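Local coordinates for protein beta-lactamase Rm3 (Uncultured bacterium, PDB 5IQK) that probably hydrolyses the beta-lactam ring of antibiotics as a zinc-dependent metallo-beta-lactamase of subclass B3, and so would confer antibiotic resistance, at residues Thr9-Gln14 against Ala53-Ala58; Trp162-Cys167 against Leu173-Ala178. One frame throughout, in Å; residues are numbered along the deposited sequence.

Contact 1: Thr9-Gln14 against Ala53-Ala58; sequences TWNADQ and APKIIA
Lys55 reaches from helix 53-62 to Asn11 and Asp13, in the loop that follows helix 5-10. The contact ties the N-terminal part of the chain to a helix of the metallo-beta-lactamase fold. It is small, burying 153 Å² in all, and Lys55 provides more than half of that surface.

Two polar bonds hold the ammonium group. Lys55 NZ donates to the backbone oxygen Asn11 O at 2.7 Å. The donor is tilted 28° from the carbonyl plane. Asn11 is the first residue to leave the helical conformation, so the lysine binds the chain just where helix 5-10 ends. The second bond is a salt bridge from Lys55 NZ to Asp13 OD1 at 2.9 Å. That oxygen is met on its anti side, with the nitrogen 33° out of the carboxylate plane. The ammonium group is thus gripped by two oxygens, one a backbone carbonyl and one a carboxylate. Asp13 is exposed, so solvent probably weakens the ion pair. The Asn11 amide is held by the residues just before helix 53-62: OD1 bonds to Ser52 OG, and ND2 makes a weak bond to Glu51 O.

The remaining contact is van der Waals packing. The lysine chain is extended beyond CG, and this carries NZ across to the loop. The Lys55 and Asp13 side chains cross at about a right angle. With CG anti to the backbone N of Asn11 (chi1 -161°), the side chain crosses that of Lys55 at a slant. There Asn11 ND2 comes within 3.5 Å of Lys55 CE.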
# COMPACT_ATOMS: atom_id res chain seq x y z
N THR A 9 -12.33 -12.55 -2.70
CA THR A 9 -12.59 -11.80 -1.48
C THR A 9 -11.83 -10.48 -1.44
O THR A 9 -12.41 -9.43 -1.16
CB THR A 9 -12.24 -12.62 -0.22
OG1 THR A 9 -13.12 -13.74 -0.15
CG2 THR A 9 -12.42 -11.79 1.04
N TRP A 10 -10.54 -10.54 -1.71
CA TRP A 10 -9.71 -9.33 -1.70
C TRP A 10 -10.21 -8.28 -2.70
O TRP A 10 -10.13 -7.08 -2.43
CB TRP A 10 -8.26 -9.68 -2.00
CG TRP A 10 -7.54 -10.37 -0.84
CD1 TRP A 10 -8.06 -10.66 0.39
CD2 TRP A 10 -6.19 -10.84 -0.83
NE1 TRP A 10 -7.10 -11.29 1.17
CE2 TRP A 10 -5.94 -11.40 0.44
CE3 TRP A 10 -5.17 -10.85 -1.78
CZ2 TRP A 10 -4.71 -11.96 0.78
CZ3 TRP A 10 -3.94 -11.40 -1.44
CH2 TRP A 10 -3.72 -11.94 -0.17
N ASN A 11 -10.69 -8.73 -3.86
CA ASN A 11 -11.07 -7.80 -4.93
C ASN A 11 -12.54 -7.37 -4.91
O ASN A 11 -12.99 -6.69 -5.82
CB ASN A 11 -10.76 -8.42 -6.30
CG ASN A 11 -10.70 -7.38 -7.41
OD1 ASN A 11 -10.07 -6.34 -7.27
ND2 ASN A 11 -11.38 -7.66 -8.52
N ALA A 12 -13.28 -7.76 -3.87
CA ALA A 12 -14.71 -7.44 -3.79
C ALA A 12 -14.96 -5.93 -3.81
O ALA A 12 -14.16 -5.15 -3.29
CB ALA A 12 -15.32 -8.05 -2.55
N ASP A 13 -16.06 -5.54 -4.42
CA ASP A 13 -16.45 -4.13 -4.51
C ASP A 13 -16.43 -3.42 -3.18
O ASP A 13 -16.91 -3.94 -2.17
CB ASP A 13 -17.87 -4.00 -5.08
CG ASP A 13 -17.96 -4.36 -6.53
OD1 ASP A 13 -16.92 -4.59 -7.18
OD2 ASP A 13 -19.10 -4.38 -7.04
N GLN A 14 -15.91 -2.20 -3.20
CA GLN A 14 -16.08 -1.27 -2.10
C GLN A 14 -16.45 0.08 -2.68
O GLN A 14 -15.74 0.59 -3.54
CB GLN A 14 -14.81 -1.16 -1.26
CG GLN A 14 -14.89 -0.05 -0.23
CD GLN A 14 -16.01 -0.29 0.76
OE1 GLN A 14 -16.04 -1.30 1.44
NE2 GLN A 14 -16.96 0.65 0.84
N ALA A 53 -7.82 -3.00 -11.42
CA ALA A 53 -7.66 -1.74 -12.14
C ALA A 53 -8.99 -1.14 -12.64
O ALA A 53 -9.23 0.05 -12.44
CB ALA A 53 -6.68 -1.92 -13.30
N PRO A 54 -9.87 -1.95 -13.27
CA PRO A 54 -11.13 -1.33 -13.69
C PRO A 54 -11.99 -0.85 -12.52
O PRO A 54 -12.77 0.09 -12.69
CB PRO A 54 -11.85 -2.44 -14.46
CG PRO A 54 -10.83 -3.47 -14.75
CD PRO A 54 -9.76 -3.35 -13.74
N LYS A 55 -11.88 -1.51 -11.38
CA LYS A 55 -12.66 -1.14 -10.21
C LYS A 55 -12.14 0.15 -9.63
O LYS A 55 -12.92 1.03 -9.26
CB LYS A 55 -12.62 -2.25 -9.17
CG LYS A 55 -13.34 -3.51 -9.63
CD LYS A 55 -13.60 -4.45 -8.47
CE LYS A 55 -14.28 -5.71 -8.94
NZ LYS A 55 -14.84 -6.49 -7.78
N ILE A 56 -10.82 0.28 -9.55
CA ILE A 56 -10.21 1.52 -9.07
C ILE A 56 -10.59 2.71 -9.96
O ILE A 56 -10.98 3.76 -9.46
CB ILE A 56 -8.68 1.41 -9.01
CG1 ILE A 56 -8.29 0.40 -7.91
CG2 ILE A 56 -8.06 2.77 -8.74
CD1 ILE A 56 -6.80 -0.03 -7.91
N ILE A 57 -10.50 2.52 -11.27
CA ILE A 57 -10.86 3.55 -12.24
C ILE A 57 -12.33 3.94 -12.11
O ILE A 57 -12.66 5.13 -12.11
CB ILE A 57 -10.56 3.09 -13.68
CG1 ILE A 57 -9.04 2.98 -13.87
CG2 ILE A 57 -11.17 4.05 -14.70
CD1 ILE A 57 -8.61 2.40 -15.20
N ALA A 58 -13.21 2.95 -11.96
CA ALA A 58 -14.63 3.21 -11.79
C ALA A 58 -14.87 3.99 -10.50
O ALA A 58 -15.70 4.91 -10.47
CB ALA A 58 -15.42 1.90 -11.77

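Contact 2: Trp162-Cys167 against Leu173-Ala178; sequences WTWQSC and LNMVYA
The Trp164 indole carries Met175 CB over one face and Tyr177 CB at its edge, in the ring plane. The two strands form an antiparallel beta hairpin, 160-168 with 171-178, inside a five-stranded sheet. Met175 CB makes a CH-pi contact, 3.6 Å from the centroid of the five-membered ring. Its SD stands obliquely to the same ring, a Met-aromatic contact at 5.5 Å from that centroid. Trp164 chi1 is 66°, which sets CG between the backbone N and the carbonyl carbon and turns the indole toward the partner strand. The far rim then reaches Tyr177, with Trp164 CZ3 3.8 Å from Tyr177 CB. Trp164 NE1 bonds to Thr23 OG1, anchoring the pyrrole edge of the indole.

Trp162, Trp164, Ser166, Leu173, Met175 and Tyr177 share this face. Phe20 of strand 17-20 packs on Ser166, Leu173 and Met175, so the hairpin meets the other sheet here. Tyr177 OH bonds to Asp46 OD2.

Three hydrogen-bonded pairs join the backbones: Trp162 with Tyr177, Trp164 with Met175, and Ser166 with Leu173. Met175 N donates to Trp164 O at 2.8 Å. Beyond Ser166, the Cys167-Cys172 disulfide links the two strands covalently near the turn.

Thr163, Gln165, Asn174 and Val176 occupy the opposite face. The Gln165 and Asn174 side chains lie side by side, with their amide planes 51° apart. Gln165 NE2 gives a weak bond to Asn174 OD1 at 3.1 Å.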
# COMPACT_ATOMS: atom_id res chain seq x y z
N TRP A 162 4.21 5.49 2.68
CA TRP A 162 4.12 6.86 2.19
C TRP A 162 3.43 7.77 3.19
O TRP A 162 2.45 7.38 3.82
CB TRP A 162 3.34 6.90 0.87
CG TRP A 162 4.04 6.20 -0.27
CD1 TRP A 162 3.90 4.89 -0.63
CD2 TRP A 162 4.98 6.78 -1.17
NE1 TRP A 162 4.71 4.62 -1.72
CE2 TRP A 162 5.37 5.76 -2.07
CE3 TRP A 162 5.52 8.05 -1.32
CZ2 TRP A 162 6.29 6.00 -3.10
CZ3 TRP A 162 6.43 8.28 -2.35
CH2 TRP A 162 6.81 7.25 -3.22
N THR A 163 3.94 8.99 3.34
CA THR A 163 3.29 9.99 4.19
C THR A 163 3.08 11.29 3.44
O THR A 163 3.83 11.65 2.54
CB THR A 163 4.11 10.31 5.45
OG1 THR A 163 5.40 10.82 5.07
CG2 THR A 163 4.25 9.09 6.34
N TRP A 164 2.04 11.99 3.85
CA TRP A 164 1.72 13.30 3.32
C TRP A 164 0.76 13.98 4.28
O TRP A 164 0.28 13.35 5.22
CB TRP A 164 1.11 13.18 1.92
CG TRP A 164 -0.24 12.51 1.90
CD1 TRP A 164 -1.46 13.11 1.81
CD2 TRP A 164 -0.50 11.10 1.97
NE1 TRP A 164 -2.46 12.17 1.82
CE2 TRP A 164 -1.90 10.93 1.91
CE3 TRP A 164 0.32 9.97 2.06
CZ2 TRP A 164 -2.50 9.68 1.95
CZ3 TRP A 164 -0.28 8.72 2.11
CH2 TRP A 164 -1.67 8.58 2.05
N GLN A 165 0.45 15.25 4.02
CA GLN A 165 -0.54 15.96 4.82
C GLN A 165 -1.78 16.27 3.99
O GLN A 165 -1.68 16.54 2.80
CB GLN A 165 0.02 17.27 5.38
CG GLN A 165 1.28 17.13 6.21
CD GLN A 165 1.52 18.32 7.11
OE1 GLN A 165 1.01 19.42 6.87
NE2 GLN A 165 2.29 18.10 8.18
N SER A 166 -2.94 16.20 4.63
CA SER A 166 -4.18 16.61 4.01
C SER A 166 -4.87 17.58 4.95
O SER A 166 -4.84 17.40 6.16
CB SER A 166 -5.09 15.42 3.72
OG SER A 166 -4.69 14.77 2.53
N CYS A 167 -5.46 18.62 4.37
CA CYS A 167 -6.09 19.69 5.14
C CYS A 167 -7.57 19.84 4.81
O CYS A 167 -7.97 19.64 3.67
CB CYS A 167 -5.37 21.02 4.89
SG CYS A 167 -3.61 21.03 5.33
N LEU A 173 -3.85 17.23 8.83
CA LEU A 173 -3.58 15.97 9.50
C LEU A 173 -2.47 15.23 8.77
O LEU A 173 -2.29 15.40 7.57
CB LEU A 173 -4.84 15.11 9.58
CG LEU A 173 -5.94 15.64 10.50
CD1 LEU A 173 -7.10 14.66 10.52
CD2 LEU A 173 -5.40 15.89 11.89
N ASN A 174 -1.73 14.42 9.52
CA ASN A 174 -0.69 13.57 8.94
C ASN A 174 -1.28 12.25 8.45
O ASN A 174 -1.85 11.49 9.23
CB ASN A 174 0.43 13.33 9.95
CG ASN A 174 1.09 14.61 10.40
OD1 ASN A 174 1.47 15.44 9.58
ND2 ASN A 174 1.21 14.79 11.71
N MET A 175 -1.14 12.00 7.16
CA MET A 175 -1.68 10.80 6.54
C MET A 175 -0.56 9.79 6.36
O MET A 175 0.58 10.14 6.06
CB MET A 175 -2.31 11.11 5.19
CG MET A 175 -3.12 12.40 5.16
SD MET A 175 -4.54 12.39 6.27
CE MET A 175 -5.66 11.35 5.32
N VAL A 176 -0.91 8.53 6.54
CA VAL A 176 0.06 7.45 6.40
C VAL A 176 -0.56 6.33 5.59
O VAL A 176 -1.64 5.85 5.93
CB VAL A 176 0.52 6.91 7.77
CG1 VAL A 176 1.50 5.73 7.57
CG2 VAL A 176 1.19 8.01 8.60
N TYR A 177 0.13 5.91 4.53
CA TYR A 177 -0.21 4.69 3.82
C TYR A 177 0.87 3.69 4.19
O TYR A 177 2.01 3.83 3.75
CB TYR A 177 -0.26 4.91 2.30
CG TYR A 177 -0.80 3.72 1.51
CD1 TYR A 177 -2.14 3.68 1.14
CD2 TYR A 177 0.01 2.65 1.16
CE1 TYR A 177 -2.65 2.61 0.42
CE2 TYR A 177 -0.49 1.56 0.45
CZ TYR A 177 -1.82 1.55 0.08
OH TYR A 177 -2.32 0.49 -0.63
N ALA A 178 0.53 2.72 5.03
CA ALA A 178 1.53 1.78 5.54
C ALA A 178 1.54 0.51 4.72
O ALA A 178 0.50 -0.11 4.47
CB ALA A 178 1.27 1.45 7.00

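In the fold
Contact 1 and contact 2 do not touch. Their centres are 23 Å apart and their nearest atoms about 9 Å. They follow one another along the chain, and each belongs to a different part of the alpha-beta/beta-alpha sandwich of the family. Contact 1 lies on the seven-stranded-sheet side, contact 2 within the five-stranded sheet. Neither supplies a zinc ligand. The side chain of Asn11 is about 9 Å from a zinc ion, and that of Tyr177 about 8 Å from a zinc ion. One zinc site is formed by His77, His79 and His155, another by Asp81, His82 and His223. Trp10, next to Asn11, packs edge-to-face on His223.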